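3,6-diketocamphane 1,6-monooxygenase (Pseudomonas putida, PDB 4UWM) catalyses the FMNH2- and O2-dependent Baeyer-Villiger oxidation of a diketocamphane to a lactone, a step by which Pseudomonas putida degrades (-)-camphor. Local coordinates at residues A[86-91]-A[148-153]; A[140-145]-A[164-169]; A[256-261]-A[317-322]. All blocks are in the same frame, centred on the assembly; numbering follows the deposited sequence. Where two conformers were deposited one is given.

Contact 1 of 3, residues A[86-91]-A[148-153]; sequences AKLATM and FIMEKI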
loop_
_atom_site.group_PDB
_atom_site.type_symbol
_atom_site.label_atom_id
_atom_site.label_comp_id
_atom_site.label_asym_id
_atom_site.label_seq_id
_atom_site.Cartn_x
_atom_site.Cartn_y
_atom_site.Cartn_z
ATOM N N ALA A 86 10.165 2.776 10.543
ATOM C CA ALA A 86 9.480 1.624 11.160
ATOM C C ALA A 86 8.199 1.240 10.388
ATOM O O ALA A 86 7.925 0.071 10.193
ATOM C CB ALA A 86 9.136 1.893 12.634
ATOM N N LYS A 87 7.422 2.232 10.007
ATOM C CA LYS A 87 6.221 1.993 9.173
ATOM C C LYS A 87 6.608 1.310 7.849
ATOM O O LYS A 87 5.966 0.349 7.424
ATOM C CB LYS A 87 5.508 3.322 8.916
ATOM C CG LYS A 87 4.131 3.227 8.249
ATOM C CD LYS A 87 3.124 2.640 9.251
ATOM C CE LYS A 87 1.718 2.593 8.703
ATOM N NZ LYS A 87 1.698 1.608 7.584
ATOM N N LEU A 88 7.630 1.846 7.190
ATOM C CA LEU A 88 8.119 1.291 5.921
ATOM C C LEU A 88 8.681 -0.128 6.098
ATOM O O LEU A 88 8.335 -1.066 5.360
ATOM C CB LEU A 88 9.135 2.266 5.276
ATOM C CG LEU A 88 9.777 1.836 3.945
ATOM C CD1 LEU A 88 8.705 1.432 2.912
ATOM C CD2 LEU A 88 10.674 2.946 3.410
ATOM N N ALA A 89 9.508 -0.323 7.125
ATOM C CA ALA A 89 10.066 -1.663 7.365
ATOM C C ALA A 89 8.983 -2.714 7.562
ATOM O O ALA A 89 9.093 -3.824 7.044
ATOM C CB ALA A 89 11.023 -1.654 8.594
ATOM N N THR A 90 7.946 -2.376 8.331
ATOM C CA THR A 90 6.843 -3.300 8.618
ATOM C C THR A 90 6.089 -3.683 7.320
ATOM O O THR A 90 5.785 -4.854 7.104
ATOM C CB THR A 90 5.844 -2.666 9.629
ATOM O OG1 THR A 90 6.545 -2.284 10.822
ATOM C CG2 THR A 90 4.700 -3.639 10.000
ATOM N N MET A 91 5.806 -2.685 6.488
ATOM C CA MET A 91 5.093 -2.907 5.210
ATOM C C MET A 91 5.923 -3.803 4.293
ATOM O O MET A 91 5.402 -4.752 3.705
ATOM C CB MET A 91 4.763 -1.578 4.514
ATOM C CG MET A 91 4.002 -1.742 3.171
ATOM S SD MET A 91 5.109 -1.862 1.770
ATOM C CE MET A 91 5.684 -0.183 1.598
ATOM N N PHE A 148 19.510 1.997 8.397
ATOM C CA PHE A 148 20.025 1.566 9.716
ATOM C C PHE A 148 18.869 1.083 10.586
ATOM O O PHE A 148 18.920 -0.027 11.111
ATOM C CB PHE A 148 20.787 2.707 10.392
ATOM C CG PHE A 148 21.189 2.419 11.824
ATOM C CD1 PHE A 148 22.302 1.637 12.109
ATOM C CD2 PHE A 148 20.453 2.942 12.880
ATOM C CE1 PHE A 148 22.682 1.383 13.419
ATOM C CE2 PHE A 148 20.820 2.685 14.200
ATOM C CZ PHE A 148 21.943 1.909 14.465
ATOM N N ILE A 149 17.818 1.907 10.700
ATOM C CA ILE A 149 16.602 1.555 11.460
ATOM C C ILE A 149 15.862 0.336 10.914
ATOM O O ILE A 149 15.543 -0.590 11.672
ATOM C CB ILE A 149 15.639 2.776 11.582
ATOM C CG1 ILE A 149 16.315 3.884 12.398
ATOM C CG2 ILE A 149 14.287 2.373 12.174
ATOM C CD1 ILE A 149 15.681 5.270 12.289
ATOM N N MET A 150 15.577 0.319 9.600
ATOM C CA MET A 150 14.795 -0.769 9.034
ATOM C C MET A 150 15.443 -2.134 9.230
ATOM O O MET A 150 14.762 -3.109 9.552
ATOM C CB MET A 150 14.500 -0.519 7.530
ATOM C CG MET A 150 13.671 0.749 7.278
ATOM S SD MET A 150 12.778 0.621 5.681
ATOM C CE MET A 150 14.133 0.670 4.529
ATOM N N GLU A 151 16.750 -2.224 9.006
ATOM C CA GLU A 151 17.458 -3.497 9.207
ATOM C C GLU A 151 17.308 -3.999 10.646
ATOM O O GLU A 151 17.219 -5.198 10.879
ATOM C CB GLU A 151 18.944 -3.345 8.886
ATOM C CG GLU A 151 19.214 -3.045 7.424
ATOM C CD GLU A 151 20.663 -2.699 7.140
ATOM O OE1 GLU A 151 21.354 -2.133 8.016
ATOM O OE2 GLU A 151 21.095 -2.952 6.007
ATOM N N LYS A 152 17.288 -3.079 11.604
ATOM C CA LYS A 152 17.114 -3.485 13.016
ATOM C C LYS A 152 15.664 -3.906 13.317
ATOM O O LYS A 152 15.419 -4.861 14.074
ATOM C CB LYS A 152 17.641 -2.399 13.957
ATOM C CG LYS A 152 19.136 -2.141 13.795
ATOM C CD LYS A 152 19.570 -0.885 14.544
ATOM C CE LYS A 152 19.764 -1.170 16.036
ATOM N NZ LYS A 152 20.898 -2.108 16.274
ATOM N N ILE A 153 14.693 -3.245 12.688
ATOM C CA ILE A 153 13.310 -3.674 12.845
ATOM C C ILE A 153 13.126 -5.082 12.288
ATOM O O ILE A 153 12.476 -5.906 12.923
ATOM C CB ILE A 153 12.311 -2.669 12.248
ATOM C CG1 ILE A 153 12.178 -1.479 13.196
ATOM C CG2 ILE A 153 10.933 -3.309 12.036
ATOM C CD1 ILE A 153 12.013 -0.165 12.488
#

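Contact 2 of 3, residues A[140-145]-A[164-169]; sequences NDMVRE and KYWDAG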
loop_
_atom_site.group_PDB
_atom_site.type_symbol
_atom_site.label_atom_id
_atom_site.label_comp_id
_atom_site.label_asym_id
_atom_site.label_seq_id
_atom_site.Cartn_x
_atom_site.Cartn_y
_atom_site.Cartn_z
ATOM N N ASN A 140 20.914 11.939 1.417
ATOM C CA ASN A 140 21.723 10.705 1.543
ATOM C C ASN A 140 21.923 10.249 2.990
ATOM O O ASN A 140 21.930 9.046 3.269
ATOM C CB ASN A 140 23.069 10.845 0.812
ATOM C CG ASN A 140 22.906 10.932 -0.706
ATOM O OD1 ASN A 140 22.052 10.262 -1.314
ATOM N ND2 ASN A 140 23.725 11.757 -1.325
ATOM N N ASP A 141 22.083 11.208 3.903
ATOM C CA ASP A 141 22.151 10.902 5.336
ATOM C C ASP A 141 20.809 10.332 5.825
ATOM O O ASP A 141 20.778 9.395 6.625
ATOM C CB ASP A 141 22.467 12.152 6.157
ATOM C CG ASP A 141 23.888 12.662 5.951
ATOM O OD1 ASP A 141 24.744 11.909 5.436
ATOM O OD2 ASP A 141 24.145 13.831 6.330
ATOM N N MET A 142 19.712 10.918 5.338
ATOM C CA MET A 142 18.365 10.374 5.576
ATOM C C MET A 142 18.238 8.924 5.112
ATOM O O MET A 142 17.735 8.084 5.866
ATOM C CB MET A 142 17.276 11.265 4.971
ATOM C CG MET A 142 17.241 12.622 5.610
ATOM S SD MET A 142 16.028 13.764 4.949
ATOM C CE MET A 142 14.555 13.283 5.854
ATOM N N VAL A 143 18.726 8.616 3.906
ATOM C CA VAL A 143 18.732 7.224 3.411
ATOM C C VAL A 143 19.484 6.291 4.347
ATOM O O VAL A 143 19.011 5.196 4.660
ATOM C CB VAL A 143 19.268 7.101 1.948
ATOM C CG1 VAL A 143 19.481 5.652 1.534
ATOM C CG2 VAL A 143 18.353 7.818 0.958
ATOM N N ARG A 144 20.661 6.723 4.808
ATOM C CA ARG A 144 21.493 5.920 5.709
ATOM C C ARG A 144 20.809 5.617 7.049
ATOM O O ARG A 144 20.827 4.492 7.518
ATOM C CB ARG A 144 22.828 6.641 5.954
ATOM C CG ARG A 144 24.013 5.727 6.200
ATOM C CD ARG A 144 25.305 6.531 6.290
ATOM N NE ARG A 144 25.439 7.505 5.205
ATOM C CZ ARG A 144 25.500 8.824 5.378
ATOM N NH1 ARG A 144 25.447 9.346 6.598
ATOM N NH2 ARG A 144 25.623 9.621 4.329
ATOM N N GLU A 145 20.227 6.638 7.665
ATOM C CA GLU A 145 19.581 6.468 8.968
ATOM C C GLU A 145 18.352 5.579 8.827
ATOM O O GLU A 145 18.110 4.715 9.664
ATOM C CB GLU A 145 19.213 7.819 9.605
ATOM C CG GLU A 145 18.660 7.719 11.035
ATOM C CD GLU A 145 18.327 9.074 11.634
ATOM O OE1 GLU A 145 19.102 10.020 11.457
ATOM O OE2 GLU A 145 17.286 9.216 12.285
ATOM N N LYS A 164 18.881 11.688 14.053
ATOM C CA LYS A 164 18.819 13.060 13.567
ATOM C C LYS A 164 17.489 13.326 12.862
ATOM O O LYS A 164 16.951 14.452 12.893
ATOM C CB LYS A 164 19.988 13.352 12.617
ATOM C CG LYS A 164 20.276 14.836 12.453
ATOM C CD LYS A 164 21.160 15.133 11.254
ATOM C CE LYS A 164 21.217 16.630 11.011
ATOM N NZ LYS A 164 22.088 16.948 9.848
ATOM N N TYR A 165 16.952 12.288 12.230
ATOM C CA TYR A 165 15.768 12.456 11.394
ATOM C C TYR A 165 14.527 11.741 11.919
ATOM O O TYR A 165 13.398 12.212 11.706
ATOM C CB TYR A 165 16.090 12.015 9.960
ATOM C CG TYR A 165 17.190 12.846 9.325
ATOM C CD1 TYR A 165 16.955 14.175 8.979
ATOM C CD2 TYR A 165 18.452 12.306 9.070
ATOM C CE1 TYR A 165 17.951 14.949 8.409
ATOM C CE2 TYR A 165 19.464 13.083 8.498
ATOM C CZ TYR A 165 19.191 14.402 8.169
ATOM O OH TYR A 165 20.141 15.219 7.592
ATOM N N TRP A 166 14.721 10.604 12.577
ATOM C CA TRP A 166 13.585 9.886 13.160
ATOM C C TRP A 166 13.868 9.317 14.539
ATOM O O TRP A 166 15.003 8.983 14.857
ATOM C CB TRP A 166 13.178 8.694 12.286
ATOM C CG TRP A 166 12.756 9.056 10.904
ATOM C CD1 TRP A 166 11.538 9.515 10.506
ATOM C CD2 TRP A 166 13.564 8.978 9.719
ATOM N NE1 TRP A 166 11.527 9.719 9.151
ATOM C CE2 TRP A 166 12.752 9.387 8.637
ATOM C CE3 TRP A 166 14.884 8.579 9.467
ATOM C CZ2 TRP A 166 13.213 9.430 7.318
ATOM C CZ3 TRP A 166 15.353 8.619 8.126
ATOM C CH2 TRP A 166 14.508 9.045 7.080
ATOM N N ASP A 167 12.804 9.141 15.314
ATOM C CA ASP A 167 12.841 8.228 16.458
ATOM C C ASP A 167 12.152 6.921 16.065
ATOM O O ASP A 167 11.089 6.938 15.446
ATOM C CB ASP A 167 12.119 8.850 17.652
ATOM C CG ASP A 167 12.795 10.108 18.135
ATOM O OD1 ASP A 167 14.033 10.188 18.060
ATOM O OD2 ASP A 167 12.082 11.028 18.555
ATOM N N ALA A 168 12.746 5.794 16.430
ATOM C CA ALA A 168 12.184 4.496 16.101
ATOM C C ALA A 168 12.743 3.438 17.025
ATOM O O ALA A 168 13.761 3.646 17.664
ATOM C CB ALA A 168 12.519 4.146 14.653
ATOM N N GLY A 169 12.081 2.293 17.113
ATOM C CA GLY A 169 12.635 1.199 17.881
ATOM C C GLY A 169 11.897 -0.107 17.748
ATOM O O GLY A 169 11.001 -0.245 16.915
HETATM O O HOH W 1 22.569 14.947 7.911
#

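Contact 3 of 3, residues A[256-261]-A[317-322]; sequences SHTVFC and NVFLVG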
loop_
_atom_site.group_PDB
_atom_site.type_symbol
_atom_site.label_atom_id
_atom_site.label_comp_id
_atom_site.label_asym_id
_atom_site.label_seq_id
_atom_site.Cartn_x
_atom_site.Cartn_y
_atom_site.Cartn_z
ATOM N N SER A 256 18.671 -1.291 -17.611
ATOM C CA SER A 256 17.427 -0.867 -18.244
ATOM C C SER A 256 17.677 -0.347 -19.664
ATOM O O SER A 256 18.554 0.499 -19.865
ATOM C CB SER A 256 16.756 0.207 -17.379
ATOM O OG SER A 256 15.676 0.822 -18.053
ATOM N N HIS A 257 16.906 -0.849 -20.618
ATOM C CA HIS A 257 17.008 -0.489 -22.028
ATOM C C HIS A 257 15.604 -0.272 -22.561
ATOM O O HIS A 257 14.645 -0.895 -22.077
ATOM C CB HIS A 257 17.608 -1.644 -22.852
ATOM C CG HIS A 257 19.076 -1.858 -22.658
ATOM N ND1 HIS A 257 20.030 -1.163 -23.372
ATOM C CD2 HIS A 257 19.754 -2.715 -21.860
ATOM C CE1 HIS A 257 21.233 -1.571 -23.006
ATOM N NE2 HIS A 257 21.093 -2.517 -22.093
ATOM N N THR A 258 15.497 0.574 -23.581
ATOM C CA THR A 258 14.296 0.648 -24.404
ATOM C C THR A 258 14.415 -0.470 -25.451
ATOM O O THR A 258 15.402 -0.526 -26.192
ATOM C CB THR A 258 14.188 2.028 -25.066
ATOM O OG1 THR A 258 14.170 3.034 -24.048
ATOM C CG2 THR A 258 12.933 2.131 -25.941
ATOM N N VAL A 259 13.437 -1.375 -25.462
ATOM C CA VAL A 259 13.521 -2.639 -26.190
ATOM C C VAL A 259 12.198 -2.910 -26.878
ATOM O O VAL A 259 11.146 -2.893 -26.245
ATOM C CB VAL A 259 13.835 -3.846 -25.264
ATOM C CG1 VAL A 259 14.071 -5.111 -26.075
ATOM C CG2 VAL A 259 15.043 -3.575 -24.399
ATOM N N PHE A 260 12.248 -3.153 -28.188
ATOM C CA PHE A 260 11.050 -3.568 -28.910
ATOM C C PHE A 260 11.388 -4.591 -29.997
ATOM O O PHE A 260 12.340 -4.413 -30.770
ATOM C CB PHE A 260 10.278 -2.374 -29.470
ATOM C CG PHE A 260 8.898 -2.735 -29.960
ATOM C CD1 PHE A 260 8.704 -3.229 -31.254
ATOM C CD2 PHE A 260 7.795 -2.607 -29.128
ATOM C CE1 PHE A 260 7.437 -3.572 -31.699
ATOM C CE2 PHE A 260 6.525 -2.953 -29.567
ATOM C CZ PHE A 260 6.342 -3.439 -30.854
ATOM N N CYS A 261 10.602 -5.662 -30.018
ATOM C CA CYS A 261 10.828 -6.784 -30.915
ATOM C C CYS A 261 9.591 -7.090 -31.761
ATOM O O CYS A 261 8.473 -7.029 -31.264
ATOM C CB CYS A 261 11.209 -8.008 -30.090
ATOM S SG CYS A 261 12.065 -9.292 -31.003
ATOM N N ASN A 317 20.491 3.305 -33.364
ATOM C CA ASN A 317 21.821 3.108 -32.779
ATOM C C ASN A 317 21.857 2.811 -31.277
ATOM O O ASN A 317 22.862 2.316 -30.771
ATOM C CB ASN A 317 22.685 4.340 -33.059
ATOM C CG ASN A 317 22.693 4.719 -34.528
ATOM O OD1 ASN A 317 23.428 4.141 -35.321
ATOM N ND2 ASN A 317 21.867 5.690 -34.897
ATOM N N VAL A 318 20.773 3.138 -30.570
ATOM C CA VAL A 318 20.729 3.015 -29.101
ATOM C C VAL A 318 19.735 1.942 -28.643
ATOM O O VAL A 318 20.130 0.956 -28.006
ATOM C CB VAL A 318 20.404 4.362 -28.427
ATOM C CG1 VAL A 318 20.329 4.198 -26.916
ATOM C CG2 VAL A 318 21.446 5.407 -28.799
ATOM N N PHE A 319 18.461 2.120 -28.990
ATOM C CA PHE A 319 17.412 1.193 -28.565
ATOM C C PHE A 319 17.717 -0.187 -29.073
ATOM O O PHE A 319 18.326 -0.345 -30.124
ATOM C CB PHE A 319 16.036 1.600 -29.100
ATOM C CG PHE A 319 15.549 2.921 -28.607
ATOM C CD1 PHE A 319 16.226 3.616 -27.602
ATOM C CD2 PHE A 319 14.380 3.463 -29.122
ATOM C CE1 PHE A 319 15.750 4.834 -27.145
ATOM C CE2 PHE A 319 13.902 4.683 -28.668
ATOM C CZ PHE A 319 14.584 5.363 -27.678
ATOM N N LEU A 320 17.285 -1.187 -28.324
ATOM C CA LEU A 320 17.439 -2.559 -28.737
ATOM C C LEU A 320 16.181 -2.953 -29.503
ATOM O O LEU A 320 15.277 -3.573 -28.947
ATOM C CB LEU A 320 17.683 -3.447 -27.511
ATOM C CG LEU A 320 18.964 -3.128 -26.735
ATOM C CD1 LEU A 320 19.094 -4.035 -25.518
ATOM C CD2 LEU A 320 20.199 -3.247 -27.622
ATOM N N VAL A 321 16.143 -2.577 -30.787
ATOM C CA VAL A 321 14.971 -2.741 -31.665
ATOM C C VAL A 321 15.274 -3.572 -32.934
ATOM O O VAL A 321 16.348 -3.452 -33.524
ATOM C CB VAL A 321 14.408 -1.356 -32.074
ATOM C CG1 VAL A 321 13.226 -1.472 -33.038
ATOM C CG2 VAL A 321 13.984 -0.567 -30.842
ATOM N N GLY A 322 14.321 -4.408 -33.342
ATOM C CA GLY A 322 14.456 -5.225 -34.550
ATOM C C GLY A 322 13.740 -6.556 -34.438
ATOM O O GLY A 322 12.838 -6.718 -33.623
HETATM O O HOH W 2 19.265 0.552 -25.273
#

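Contact 1 of 3, residues A[86-91]-A[148-153]
Met-150 and Ile-153, one helical turn apart, straddle Ala-89, and this simple grip on a small residue is the heart of the packing between helix 85-98 and helix 139-155. The methyl of Ala-89 points toward the other helix and is met from two directions: CB of Met-150 approaches it to 3.8 Å, while the CG2 branch of Ile-153 touches the same Ala-89 CB, also at 3.8 Å. The axes of the two short segments approach to 8.8 Å, crossing at -47°, with Ala-89 and Met-150 the closest backbone pair, their CA atoms 5.1 Å apart.

The ends of the two larger side chains pass on different flanks of helix 85-98. In Met-150, CG stands anti to the carbonyl carbon (chi1 -62°), which carries the sulfur past Ala-89 toward Leu-88; SD lies 3.7 Å from Leu-88 CG, the two side chains meeting at a slant, and it is equally near the backbone N of Ala-89. The CG1 branch of Ile-153 puts CD1 beside Ala-86, 3.5 Å from Ala-86 CB. Ile-153 was modelled in two conformers, so its contacts, CG2 included, are less certain. The side chains that meet across these segments are thus entirely apolar. Within helix 85-98, Thr-90 OG1 bonds to Ala-86 O at 2.8 Å, on the opposite face of that carbonyl from the backbone donor of the same threonine.

Trp-154, the next residue of helix 139-155, adds a polar tie between the same two helices, its NE1 donating to Ala-89 O. Leu-88 rests on His-78 of strand 72-79, Ile-153 leans on Phe-159 of strand 159-162, and Ala-86 packs against Met-118 of the second subunit, placing this helix pair beside the dimer interface.

Contact 2 of 3, residues A[140-145]-A[164-169]
Glu-145 grips the turn at 164-166 with its carboxylate. OE2 takes the backbone N-H of Trp-166 at 2.9 Å (160° at the hydrogen) and that of Tyr-165 at 3.1 Å, both from its syn side but tilted out of the carboxylate plane, while OE1 receives weak bonds from Lys-164 N and Tyr-165 N. An extended chain, with CG anti to the backbone N (chi1 -174°), delivers the carboxylate there, its plane nearly perpendicular to the Trp-166 ring.

One turn back along the helix, Met-142 lies across the phenol of Tyr-165: CG sits over the ring centre, 3.4 Å from the centroid, in a CH-pi contact, and SD adds a Met-aromatic one. The indole of Trp-166 presents its edge to the backbone, CZ3 being 3.3 Å from Met-142 O.

In the next shell, a water joins Asp-141 OD2, Tyr-165 OH and, less certainly because the lysine has two conformers, Lys-164 NZ. In one of its two conformers Arg-144 salt-bridges Asp-141 OD1 through NH2. Asn-138 N gives Tyr-165 OH a second hold.

The turn belongs to the hairpin of strands 159-162 and 167-170, which is thereby tied to helix 139-155; Asp-167 extends the links to Lys-137 of the second subunit.

Contact 3 of 3, residues A[256-261]-A[317-322]
A short strand, 320-322, is added in parallel to 254-261, a strand of the TIM barrel of the bacterial luciferase family, beside the ring of eight that closes through 343-347. Three backbone bonds zip them together, the donor alternating between the two strands: Leu-320 N donates to Thr-258 O at 2.9 Å, Phe-260 N to Leu-320 O at 3.2 Å, and Gly-322 N to Phe-260 O. The middle one is the least regular, since Phe-260 N lies 36° above the carbonyl plane of Leu-320. That residue is the centre of an inverse gamma turn, closed by a weak bond from Val-321 N to Phe-319 O.

At the N-terminal approach to the pairing, side chains take over. Thr-258 and Phe-319 run alongside each other, the threonine laying its methyl over the phenyl: Thr-258 CG2 is 3.7 Å from the ring centroid and nearly on the normal. Its OG1, anti to the carbonyl carbon (chi1 -58°), bonds to a triethylene glycol molecule that probably came from the crystallisation liquor. CD1 of Leu-320 in turn sits over the face of the His-257 imidazole, 3.6 Å from His-257 CG and toward the rim. A water in the ring plane lies 2.7 Å from His-257 ND1 and donates to Val-318 O, bridging the histidine to the chain that enters the short strand.

The two faces of this strand pair have different neighbours. Val-259 and Leu-320 share one face, where Leu-344 of strand 343-347 touches both and Ile-331 and Leu-334 of helix 324-338 pack on the leucine. Phe-260 and Val-321 occupy the opposite face, against Val-272 of helix 265-274.

Contacts 1 and 2 form one neighbourhood, their centres 11 Å apart, because both draw on helix 139-155. Their segments alternate along the chain, and they touch directly where Ile-149 CG2 packs on Ala-168 CB at 3.5 Å, so helix 85-98, helix 139-155 and the hairpin 159-170 are packed together in one region that reaches the second subunit. Contact 3 follows later in sequence and lies on the opposite side of the chain's centre, its centre 38 Å from that of contact 1 and 39 Å from that of contact 2. It joins a barrel strand, 254-261, to the short added strand 320-322. One catalytic domain thus combines a dimer-facing periphery with a barrel edge, extended by a short strand, that no other chain touches at 256-261 and 317-322.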